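Local coordinates for probable GGDEF family protein (PDB 3NJA) that is of unknown function but probably takes part in signalling as a GGDEF-family protein, of which this is the PAS domain, at residues F80-R85 and E98-Q103. Numbering follows the deposited sequence.
Sequences FDVEYR and ERNHIQ. With SO4 (sulfate ion), chain G.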
loop_
_atom_site.group_PDB
_atom_site.type_symbol
_atom_site.label_atom_id
_atom_site.label_comp_id
_atom_site.label_asym_id
_atom_site.label_seq_id
_atom_site.Cartn_x
_atom_site.Cartn_y
_atom_site.Cartn_z
ATOM N N PHE B 80 1.210 -8.270 1.467
ATOM C CA PHE B 80 2.302 -7.663 2.223
ATOM C C PHE B 80 3.379 -8.659 2.627
ATOM O O PHE B 80 3.191 -9.878 2.556
ATOM C CB PHE B 80 1.774 -6.955 3.467
ATOM C CG PHE B 80 1.065 -7.865 4.424
ATOM C CD1 PHE B 80 1.700 -8.311 5.577
ATOM C CD2 PHE B 80 -0.242 -8.273 4.172
ATOM C CE1 PHE B 80 1.048 -9.145 6.472
ATOM C CE2 PHE B 80 -0.904 -9.103 5.054
ATOM C CZ PHE B 80 -0.252 -9.546 6.210
ATOM N N ASP B 81 4.509 -8.112 3.059
ATOM C CA ASP B 81 5.637 -8.912 3.476
ATOM C C ASP B 81 5.805 -8.935 4.986
ATOM O O ASP B 81 5.379 -8.014 5.691
ATOM C CB ASP B 81 6.909 -8.375 2.837
ATOM C CG ASP B 81 6.863 -8.436 1.330
ATOM O OD1 ASP B 81 6.556 -9.522 0.777
ATOM O OD2 ASP B 81 7.140 -7.393 0.699
ATOM N N VAL B 82 6.428 -10.008 5.470
ATOM C CA VAL B 82 6.885 -10.106 6.849
ATOM C C VAL B 82 8.215 -10.868 6.877
ATOM O O VAL B 82 8.366 -11.890 6.205
ATOM C CB VAL B 82 5.873 -10.832 7.738
ATOM C CG1 VAL B 82 6.153 -10.514 9.184
ATOM C CG2 VAL B 82 4.460 -10.415 7.392
ATOM N N GLU B 83 9.187 -10.341 7.615
ATOM C CA GLU B 83 10.444 -11.047 7.849
ATOM C C GLU B 83 10.485 -11.523 9.286
ATOM O O GLU B 83 10.030 -10.833 10.194
ATOM C CB GLU B 83 11.640 -10.133 7.623
ATOM C CG GLU B 83 11.957 -9.817 6.191
ATOM C CD GLU B 83 13.430 -9.504 6.016
ATOM O OE1 GLU B 83 14.250 -10.067 6.784
ATOM O OE2 GLU B 83 13.773 -8.707 5.118
ATOM N N TYR B 84 11.044 -12.698 9.496
ATOM C CA TYR B 84 11.205 -13.213 10.839
ATOM C C TYR B 84 12.057 -14.473 10.800
ATOM O O TYR B 84 12.092 -15.196 9.792
ATOM C CB TYR B 84 9.839 -13.516 11.458
ATOM C CG TYR B 84 9.059 -14.552 10.679
ATOM C CD1 TYR B 84 9.279 -15.913 10.877
ATOM C CD2 TYR B 84 8.112 -14.173 9.733
ATOM C CE1 TYR B 84 8.570 -16.859 10.159
ATOM C CE2 TYR B 84 7.401 -15.111 9.016
ATOM C CZ TYR B 84 7.634 -16.450 9.230
ATOM O OH TYR B 84 6.926 -17.381 8.511
ATOM N N ARG B 85 12.753 -14.732 11.903
ATOM C CA ARG B 85 13.527 -15.941 12.027
ATOM C C ARG B 85 12.614 -17.060 12.502
ATOM O O ARG B 85 11.652 -16.826 13.246
ATOM C CB ARG B 85 14.655 -15.741 13.033
ATOM C CG ARG B 85 15.638 -14.661 12.648
ATOM C CD ARG B 85 16.500 -14.297 13.828
ATOM N NE ARG B 85 15.801 -13.431 14.770
ATOM C CZ ARG B 85 16.240 -13.147 15.991
ATOM N NH1 ARG B 85 17.378 -13.684 16.438
ATOM N NH2 ARG B 85 15.534 -12.339 16.771
ATOM N N GLU B 98 8.180 -13.727 3.939
ATOM C CA GLU B 98 6.856 -14.299 3.783
ATOM C C GLU B 98 5.929 -13.310 3.103
ATOM O O GLU B 98 5.742 -12.183 3.564
ATOM C CB GLU B 98 6.296 -14.696 5.148
ATOM C CG GLU B 98 4.914 -15.335 5.140
ATOM C CD GLU B 98 4.358 -15.534 6.555
ATOM O OE1 GLU B 98 4.810 -16.472 7.253
ATOM O OE2 GLU B 98 3.481 -14.743 6.979
ATOM N N ARG B 99 5.344 -13.723 1.991
ATOM C CA ARG B 99 4.415 -12.837 1.326
ATOM C C ARG B 99 2.993 -13.250 1.670
ATOM O O ARG B 99 2.626 -14.420 1.540
ATOM C CB ARG B 99 4.658 -12.806 -0.180
ATOM C CG ARG B 99 4.101 -11.557 -0.811
ATOM C CD ARG B 99 4.314 -11.514 -2.306
ATOM N NE ARG B 99 3.579 -10.412 -2.908
ATOM C CZ ARG B 99 3.558 -9.169 -2.432
ATOM N NH1 ARG B 99 2.852 -8.237 -3.060
ATOM N NH2 ARG B 99 4.242 -8.847 -1.342
ATOM N N ASN B 100 2.211 -12.283 2.141
ATOM C CA ASN B 100 0.843 -12.536 2.570
ATOM C C ASN B 100 -0.158 -11.915 1.639
ATOM O O ASN B 100 0.033 -10.797 1.173
ATOM C CB ASN B 100 0.605 -12.017 3.979
ATOM C CG ASN B 100 1.467 -12.730 5.000
ATOM O OD1 ASN B 100 0.969 -13.519 5.811
ATOM N ND2 ASN B 100 2.778 -12.484 4.940
ATOM N N HIS B 101 -1.215 -12.672 1.373
ATOM C CA HIS B 101 -2.341 -12.236 0.579
ATOM C C HIS B 101 -3.583 -12.480 1.412
ATOM O O HIS B 101 -3.717 -13.533 2.025
ATOM C CB HIS B 101 -2.420 -13.071 -0.690
ATOM C CG HIS B 101 -1.286 -12.839 -1.635
ATOM N ND1 HIS B 101 -1.357 -11.943 -2.678
ATOM C CD2 HIS B 101 -0.048 -13.384 -1.692
ATOM C CE1 HIS B 101 -0.217 -11.947 -3.344
ATOM N NE2 HIS B 101 0.595 -12.816 -2.768
ATOM N N ILE B 102 -4.489 -11.512 1.450
ATOM C CA ILE B 102 -5.719 -11.676 2.211
ATOM C C ILE B 102 -6.889 -11.978 1.290
ATOM O O ILE B 102 -6.955 -11.472 0.180
ATOM C CB ILE B 102 -6.046 -10.410 2.986
ATOM C CG1 ILE B 102 -4.767 -9.844 3.598
ATOM C CG2 ILE B 102 -7.145 -10.677 4.022
ATOM C CD1 ILE B 102 -4.999 -8.641 4.469
ATOM N N GLN B 103 -7.816 -12.801 1.757
ATOM C CA GLN B 103 -8.983 -13.150 0.966
ATOM C C GLN B 103 -10.208 -13.040 1.854
ATOM O O GLN B 103 -10.380 -13.821 2.803
ATOM C CB GLN B 103 -8.845 -14.554 0.367
ATOM C CG GLN B 103 -9.928 -15.554 0.774
ATOM C CD GLN B 103 -10.770 -16.022 -0.405
ATOM O OE1 GLN B 103 -11.767 -16.729 -0.229
ATOM N NE2 GLN B 103 -10.376 -15.626 -1.613
HETATM S S SO4 G . 1.715 -9.468 -5.951
HETATM O O1 SO4 G . 0.797 -9.996 -6.956
HETATM O O2 SO4 G . 2.306 -8.230 -6.465
HETATM O O3 SO4 G . 0.955 -9.185 -4.736
HETATM O O4 SO4 G . 2.748 -10.466 -5.657
#
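The beta hairpin of strands 80-87 and 93-104, part of the antiparallel PAS sheet, brings F80, V82 and Y84 beside E98, N100 and I102 on one face, with D81 and R99 on the other. In the hydrogen-bonded pair F80-N100, N100 N reaches F80 O at 2.6 Å; V82 and E98 form the next, bonded in both directions. The F80 ring, with CG between its backbone N and carbonyl carbon (chi1 61°), is flat enough to cover the buried asparagine: N100 CB lies 3.6 Å from the ring centroid in a CH-pi contact, and the amide stacks at 15° between planes. I102 CD1 touches F80 CE2. Extended E98 gives OE1 to Y84 OH at 2.6 Å, at the tyrosine ring's edge; its OE2 accepts N100 ND2 at 3.1 Å through the anti lone pair. On the partly exposed face, R99 is long enough to serve two anions: NH2 makes a bent salt bridge (135°) to D81 OD1 at 3.2 Å, from above the carboxylate plane, while NE and NH1 bond O4 and O3 of a sulfate, probably from the crystallisation liquor. From a second subunit, H73 stacks on F80 and W21 packs on N100. The buried acid E98 thus has its oxygens engaged by a hydroxyl and an amide, with a glycerol, probably also from the liquor, at OE1, though E98 OE2 also lies 3.0 Å from N100 OD1, another acceptor.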